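Local coordinates for protein AmbC (Sorangium cellulosum, PDB 5O15) that catalyses dehydration and cyclisation in ambruticin biosynthesis, probably forming an oxygen heterocycle of the polyketide, as a bifunctional double-hotdog domain, at residues A[56-68]-A[80-92]. Sequence-based numbering, arbitrary orientation.
Sequences TVILPGTAFVELA and VSELTIEAPLALP
Leu91 lays its isobutyl group over the backbone between Ile58 and Leu59: its CD1 comes within 3.5 Å of Leu59 N, while CD2 meets CD1 of Leu59, the two side chains crossing near a right angle. Chi1 of -71° sets CG beside its own backbone N and over the Ile58-Leu59 link, and chi2 of 165° then settles where the two methyls lie. Shortening Leu91 to an alanine would probably open a gap over the Ile58-Leu59 peptide and leave Leu59 CD1 without its crossing partner. Two hydrogen bonds fix the antiparallel bridge of Ile58 with Ala90: Leu59 N to Leu89 O at 2.9 Å, and Leu91 N to Val57 O, longer at 3.2 Å. A water joins Leu59 O, to which it donates, to Leu89 N, from which it accepts. Farther along, CB of Leu89 meets the edge of the Phe64 ring at CZ (4.0 Å), and the ring also lies nearly parallel to that of His131. On helix 61-68, Ala68 CB receives Leu83 CD1 and Val80 CG2, both at 3.8 Å. Helix 61-68 and strand 80-85 run at 142°, with a closest axis approach of 9.6 Å, as the helix of one hotdog packs on its sheet. Apolar packing thus runs the whole length, so steric fit seats the helix on the strand, while directional backbone and water bonds are added only near the Ile58-Ala90 bridge.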
ATOM      1  N   THR A  56      -3.995 -11.169  13.141  1.00 17.49           N
ATOM      2  CA  THR A  56      -4.983 -10.102  13.237  1.00 17.58           C
ATOM      3  C   THR A  56      -5.381  -9.640  11.849  1.00 16.16           C
ATOM      4  O   THR A  56      -4.528  -9.284  11.034  1.00 16.21           O
ATOM      5  CB  THR A  56      -4.401  -8.952  14.053  1.00 19.84           C
ATOM      6  OG1 THR A  56      -4.180  -9.415  15.395  1.00 21.47           O
ATOM      7  CG2 THR A  56      -5.356  -7.733  14.092  1.00 20.83           C
ATOM      8  N   VAL A  57      -6.685  -9.569  11.604  1.00 17.42           N
ATOM      9  CA  VAL A  57      -7.181  -9.276  10.264  1.00 17.84           C
ATOM     10  C   VAL A  57      -7.369  -7.766  10.157  1.00 15.99           C
ATOM     11  O   VAL A  57      -8.260  -7.196  10.797  1.00 18.12           O
ATOM     12  CB  VAL A  57      -8.493 -10.018   9.988  1.00 20.08           C
ATOM     13  CG1 VAL A  57      -8.873  -9.820   8.546  1.00 21.51           C
ATOM     14  CG2 VAL A  57      -8.377 -11.510  10.353  1.00 23.72           C
ATOM     15  N   ILE A  58      -6.532  -7.113   9.365  1.00 15.42           N
ATOM     16  CA  ILE A  58      -6.574  -5.660   9.230  1.00 15.88           C
ATOM     17  C   ILE A  58      -6.445  -5.299   7.758  1.00 14.48           C
ATOM     18  O   ILE A  58      -5.834  -6.022   6.966  1.00 15.18           O
ATOM     19  CB  ILE A  58      -5.472  -4.945  10.040  1.00 16.69           C
ATOM     20  CG1 ILE A  58      -4.074  -5.418   9.622  1.00 20.84           C
ATOM     21  CG2 ILE A  58      -5.757  -5.069  11.520  1.00 20.19           C
ATOM     22  CD1 ILE A  58      -2.948  -4.677  10.340  1.00 21.37           C
ATOM     23  N   LEU A  59      -7.013  -4.161   7.388  1.00 14.82           N
ATOM     24  CA  LEU A  59      -6.875  -3.681   6.030  1.00 15.38           C
ATOM     25  C   LEU A  59      -5.390  -3.448   5.741  1.00 15.19           C
ATOM     26  O   LEU A  59      -4.677  -2.938   6.597  1.00 16.22           O
ATOM     27  CB  LEU A  59      -7.682  -2.386   5.880  1.00 16.28           C
ATOM     28  CG  LEU A  59      -7.939  -1.905   4.441  1.00 16.62           C
ATOM     29  CD1 LEU A  59      -8.871  -2.837   3.642  1.00 17.91           C
ATOM     30  CD2 LEU A  59      -8.434  -0.501   4.438  1.00 18.65           C
ATOM     31  N   PRO A  60      -4.876  -3.824   4.570  1.00 14.85           N
ATOM     32  CA  PRO A  60      -3.478  -3.473   4.274  1.00 15.11           C
ATOM     33  C   PRO A  60      -3.273  -1.970   4.259  1.00 14.52           C
ATOM     34  O   PRO A  60      -4.106  -1.227   3.747  1.00 14.51           O
ATOM     35  CB  PRO A  60      -3.239  -4.070   2.883  1.00 16.80           C
ATOM     36  CG  PRO A  60      -4.578  -4.170   2.289  1.00 17.52           C
ATOM     37  CD  PRO A  60      -5.517  -4.484   3.429  1.00 15.69           C
ATOM     38  N   GLY A  61      -2.135  -1.512   4.789  1.00 15.37           N
ATOM     39  CA  GLY A  61      -1.820  -0.091   4.738  1.00 15.76           C
ATOM     40  C   GLY A  61      -1.748   0.483   3.331  1.00 14.62           C
ATOM     41  O   GLY A  61      -1.981   1.687   3.128  1.00 15.17           O
ATOM     42  N   THR A  62      -1.458  -0.381   2.335  1.00 13.66           N
ATOM     43  CA  THR A  62      -1.516   0.075   0.949  1.00 12.70           C
ATOM     44  C   THR A  62      -2.916   0.492   0.533  1.00 12.65           C
ATOM     45  O   THR A  62      -3.060   1.232  -0.446  1.00 13.71           O
ATOM     46  CB  THR A  62      -1.018  -1.013   0.004  1.00 13.49           C
ATOM     47  OG1 THR A  62      -1.795  -2.182   0.244  1.00 13.19           O
ATOM     48  CG2 THR A  62       0.461  -1.318   0.196  1.00 14.38           C
ATOM     49  N   ALA A  63      -3.945   0.051   1.250  1.00 12.67           N
ATOM     50  CA  ALA A  63      -5.282   0.558   0.968  1.00 12.89           C
ATOM     51  C   ALA A  63      -5.433   2.027   1.378  1.00 12.91           C
ATOM     52  O   ALA A  63      -6.172   2.778   0.727  1.00 13.81           O
ATOM     53  CB  ALA A  63      -6.338  -0.255   1.690  1.00 14.19           C
ATOM     54  N   PHE A  64      -4.726   2.471   2.425  1.00 13.46           N
ATOM     55  CA  PHE A  64      -4.747   3.889   2.786  1.00 14.31           C
ATOM     56  C   PHE A  64      -4.018   4.697   1.733  1.00 13.94           C
ATOM     57  O   PHE A  64      -4.438   5.802   1.403  1.00 14.34           O
ATOM     58  CB  PHE A  64      -4.131   4.110   4.170  1.00 15.57           C
ATOM     59  CG  PHE A  64      -4.795   3.358   5.259  1.00 18.60           C
ATOM     60  CD1 PHE A  64      -6.164   3.381   5.435  1.00 20.26           C
ATOM     61  CD2 PHE A  64      -4.036   2.578   6.109  1.00 20.26           C
ATOM     62  CE1 PHE A  64      -6.744   2.645   6.491  1.00 21.34           C
ATOM     63  CE2 PHE A  64      -4.600   1.876   7.142  1.00 21.99           C
ATOM     64  CZ  PHE A  64      -5.937   1.855   7.298  1.00 22.30           C
ATOM     65  N   VAL A  65      -2.949   4.138   1.154  1.00 14.29           N
ATOM     66  CA  VAL A  65      -2.284   4.788   0.038  1.00 14.06           C
ATOM     67  C   VAL A  65      -3.235   4.949  -1.139  1.00 13.37           C
ATOM     68  O   VAL A  65      -3.317   6.018  -1.753  1.00 13.58           O
ATOM     69  CB  VAL A  65      -0.995   4.042  -0.330  1.00 14.71           C
ATOM     70  CG1 VAL A  65      -0.350   4.661  -1.534  1.00 16.53           C
ATOM     71  CG2 VAL A  65      -0.023   4.018   0.849  1.00 16.88           C
ATOM     72  N   GLU A  66      -3.951   3.877  -1.487  1.00 12.84           N
ATOM     73  CA  GLU A  66      -4.922   3.921  -2.571  1.00 13.15           C
ATOM     74  C   GLU A  66      -5.984   4.987  -2.313  1.00 13.25           C
ATOM     75  O   GLU A  66      -6.349   5.737  -3.226  1.00 13.75           O
ATOM     76  CB  GLU A  66      -5.550   2.531  -2.748  1.00 13.89           C
ATOM     77  CG  GLU A  66      -6.819   2.491  -3.570  1.00 14.95           C
ATOM     78  CD  GLU A  66      -6.649   2.847  -5.047  1.00 16.40           C
ATOM     79  OE1 GLU A  66      -5.528   3.151  -5.501  1.00 15.84           O
ATOM     80  OE2 GLU A  66      -7.684   2.874  -5.754  1.00 18.29           O
ATOM     81  N   LEU A  67      -6.507   5.051  -1.088  1.00 12.97           N
ATOM     82  CA  LEU A  67      -7.524   6.052  -0.794  1.00 13.99           C
ATOM     83  C   LEU A  67      -6.956   7.462  -0.910  1.00 13.71           C
ATOM     84  O   LEU A  67      -7.628   8.365  -1.422  1.00 14.55           O
ATOM     85  CB  LEU A  67      -8.127   5.780   0.590  1.00 14.41           C
ATOM     86  CG  LEU A  67      -9.028   4.527   0.638  1.00 15.46           C
ATOM     87  CD1 LEU A  67      -9.296   4.109   2.061  1.00 18.50           C
ATOM     88  CD2 LEU A  67     -10.312   4.766  -0.136  1.00 17.54           C
ATOM     89  N   ALA A  68      -5.723   7.665  -0.459  1.00 13.75           N
ATOM     90  CA  ALA A  68      -5.092   8.975  -0.594  1.00 13.82           C
ATOM     91  C   ALA A  68      -4.843   9.331  -2.059  1.00 13.65           C
ATOM     92  O   ALA A  68      -5.028  10.484  -2.450  1.00 14.15           O
ATOM     93  CB  ALA A  68      -3.780   8.991   0.179  1.00 15.37           C
ATOM     94  N   VAL A  80       0.718  11.955  -3.499  1.00 13.24           N
ATOM     95  CA  VAL A  80       0.694  11.888  -2.054  1.00 14.00           C
ATOM     96  C   VAL A  80       2.099  12.214  -1.585  1.00 13.32           C
ATOM     97  O   VAL A  80       3.018  11.396  -1.684  1.00 14.88           O
ATOM     98  CB  VAL A  80       0.230  10.518  -1.573  1.00 13.84           C
ATOM     99  CG1 VAL A  80       0.214  10.453  -0.063  1.00 15.40           C
ATOM    100  CG2 VAL A  80      -1.120  10.204  -2.171  1.00 16.24           C
ATOM    101  N   SER A  81       2.285  13.442  -1.107  1.00 14.02           N
ATOM    102  CA  SER A  81       3.597  13.855  -0.659  1.00 14.94           C
ATOM    103  C   SER A  81       4.012  13.122   0.616  1.00 14.52           C
ATOM    104  O   SER A  81       5.164  12.692   0.737  1.00 14.15           O
ATOM    105  CB  SER A  81       3.557  15.359  -0.426  1.00 16.18           C
ATOM    106  OG  SER A  81       4.716  15.808   0.252  1.00 21.72           O
ATOM    107  N   GLU A  82       3.108  12.973   1.571  0.60 14.02           N
ATOM    108  CA  GLU A  82       3.408  12.252   2.802  0.60 15.42           C
ATOM    109  C   GLU A  82       2.146  11.559   3.277  0.60 13.20           C
ATOM    110  O   GLU A  82       1.045  12.105   3.116  0.60 14.02           O
ATOM    111  CB  GLU A  82       3.897  13.188   3.919  0.60 20.95           C
ATOM    112  CG  GLU A  82       5.117  14.048   3.585  0.60 25.76           C
ATOM    113  CD  GLU A  82       6.369  13.226   3.273  0.60 28.00           C
ATOM    114  OE1 GLU A  82       6.451  12.037   3.694  0.60 28.98           O
ATOM    115  OE2 GLU A  82       7.284  13.775   2.596  0.60 28.90           O
ATOM    116  N   LEU A  83       2.313  10.371   3.846  1.00 13.48           N
ATOM    117  CA  LEU A  83       1.238   9.636   4.479  1.00 13.94           C
ATOM    118  C   LEU A  83       1.815   8.951   5.709  1.00 13.15           C
ATOM    119  O   LEU A  83       2.831   8.258   5.627  1.00 15.42           O
ATOM    120  CB  LEU A  83       0.613   8.627   3.501  1.00 13.76           C
ATOM    121  CG  LEU A  83      -0.625   7.881   4.037  1.00 15.61           C
ATOM    122  CD1 LEU A  83      -1.589   7.469   2.927  1.00 18.39           C
ATOM    123  CD2 LEU A  83      -0.312   6.683   4.900  1.00 18.47           C
ATOM    124  N   THR A  84       1.169   9.151   6.839  0.63 13.21           N
ATOM    125  CA  THR A  84       1.487   8.476   8.081  0.63 15.44           C
ATOM    126  C   THR A  84       0.301   7.606   8.440  0.63 14.42           C
ATOM    127  O   THR A  84      -0.848   8.025   8.285  0.63 15.23           O
ATOM    128  CB  THR A  84       1.744   9.474   9.211  0.63 18.59           C
ATOM    129  OG1 THR A  84       2.802  10.358   8.829  0.63 23.48           O
ATOM    130  CG2 THR A  84       2.159   8.743  10.488  0.63 20.68           C
ATOM    131  N   ILE A  85       0.587   6.374   8.853  1.00 14.63           N
ATOM    132  CA  ILE A  85      -0.438   5.467   9.333  1.00 16.00           C
ATOM    133  C   ILE A  85      -0.489   5.606  10.849  1.00 17.10           C
ATOM    134  O   ILE A  85       0.516   5.427  11.532  1.00 20.99           O
ATOM    135  CB  ILE A  85      -0.159   4.024   8.904  1.00 19.96           C
ATOM    136  CG1 ILE A  85      -0.098   3.970   7.367  1.00 23.63           C
ATOM    137  CG2 ILE A  85      -1.237   3.123   9.474  1.00 21.35           C
ATOM    138  CD1 ILE A  85       0.235   2.618   6.797  1.00 25.99           C
ATOM    139  N   GLU A  86      -1.659   5.916  11.377  1.00 19.43           N
ATOM    140  CA  GLU A  86      -1.815   6.147  12.811  1.00 22.31           C
ATOM    141  C   GLU A  86      -2.414   4.966  13.548  1.00 22.05           C
ATOM    142  O   GLU A  86      -2.039   4.709  14.702  1.00 25.22           O
ATOM    143  CB  GLU A  86      -2.702   7.367  13.056  1.00 27.59           C
ATOM    144  CG  GLU A  86      -2.123   8.652  12.546  1.00 33.32           C
ATOM    145  CD  GLU A  86      -2.855   9.852  13.062  1.00 38.50           C
ATOM    146  OE1 GLU A  86      -3.877   9.693  13.776  1.00 39.98           O
ATOM    147  OE2 GLU A  86      -2.375  10.948  12.762  1.00 40.47           O
ATOM    148  N   ALA A  87      -3.380   4.286  12.937  1.00 20.34           N
ATOM    149  CA  ALA A  87      -4.017   3.122  13.554  1.00 22.21           C
ATOM    150  C   ALA A  87      -4.561   2.199  12.483  1.00 19.15           C
ATOM    151  O   ALA A  87      -5.127   2.689  11.496  1.00 18.74           O
ATOM    152  CB  ALA A  87      -5.183   3.605  14.420  1.00 24.78           C
ATOM    153  N   PRO A  88      -4.477   0.890  12.686  1.00 19.58           N
ATOM    154  CA  PRO A  88      -4.995  -0.053  11.687  1.00 19.55           C
ATOM    155  C   PRO A  88      -6.517  -0.056  11.666  1.00 18.99           C
ATOM    156  O   PRO A  88      -7.202   0.414  12.572  1.00 20.90           O
ATOM    157  CB  PRO A  88      -4.453  -1.409  12.144  1.00 22.26           C
ATOM    158  CG  PRO A  88      -4.218  -1.242  13.606  1.00 24.12           C
ATOM    159  CD  PRO A  88      -3.869   0.205  13.838  1.00 21.38           C
ATOM    160  N   LEU A  89      -7.047  -0.649  10.614  1.00 18.49           N
ATOM    161  CA  LEU A  89      -8.480  -0.796  10.414  1.00 18.43           C
ATOM    162  C   LEU A  89      -8.773  -2.290  10.531  1.00 17.76           C
ATOM    163  O   LEU A  89      -8.412  -3.086   9.647  1.00 16.71           O
ATOM    164  CB  LEU A  89      -8.870  -0.242   9.047  1.00 18.58           C
ATOM    165  CG  LEU A  89     -10.344  -0.037   8.700  1.00 20.24           C
ATOM    166  CD1 LEU A  89     -10.536   0.960   7.563  1.00 21.11           C
ATOM    167  CD2 LEU A  89     -11.083  -1.296   8.398  1.00 24.28           C
ATOM    168  N   ALA A  90      -9.383  -2.665  11.650  1.00 19.33           N
ATOM    169  CA  ALA A  90      -9.793  -4.040  11.888  1.00 19.76           C
ATOM    170  C   ALA A  90     -10.969  -4.359  10.986  1.00 20.29           C
ATOM    171  O   ALA A  90     -11.895  -3.562  10.860  1.00 22.54           O
ATOM    172  CB  ALA A  90     -10.188  -4.206  13.353  1.00 22.77           C
ATOM    173  N   LEU A  91     -10.929  -5.492  10.358  1.00 18.83           N
ATOM    174  CA  LEU A  91     -11.935  -5.806   9.346  1.00 19.08           C
ATOM    175  C   LEU A  91     -12.983  -6.747   9.902  1.00 22.32           C
ATOM    176  O   LEU A  91     -12.629  -7.770  10.498  1.00 24.41           O
ATOM    177  CB  LEU A  91     -11.286  -6.462   8.139  1.00 18.84           C
ATOM    178  CG  LEU A  91     -10.416  -5.537   7.279  1.00 19.67           C
ATOM    179  CD1 LEU A  91      -9.537  -6.342   6.343  1.00 20.23           C
ATOM    180  CD2 LEU A  91     -11.284  -4.541   6.503  1.00 21.32           C
ATOM    181  N   PRO A  92     -14.264  -6.488   9.671  1.00 24.48           N
ATOM    182  CA  PRO A  92     -15.299  -7.433  10.103  1.00 26.22           C
ATOM    183  C   PRO A  92     -15.298  -8.648   9.204  1.00 27.24           C
ATOM    184  O   PRO A  92     -14.992  -8.554   8.014  1.00 25.68           O
ATOM    185  CB  PRO A  92     -16.590  -6.638   9.911  1.00 28.02           C
ATOM    186  CG  PRO A  92     -16.285  -5.766   8.740  1.00 28.18           C
ATOM    187  CD  PRO A  92     -14.829  -5.384   8.876  1.00 26.62           C
TER
HETATM  188  O   HOH W   1      -4.910  -1.399   8.816  1.00 17.49           O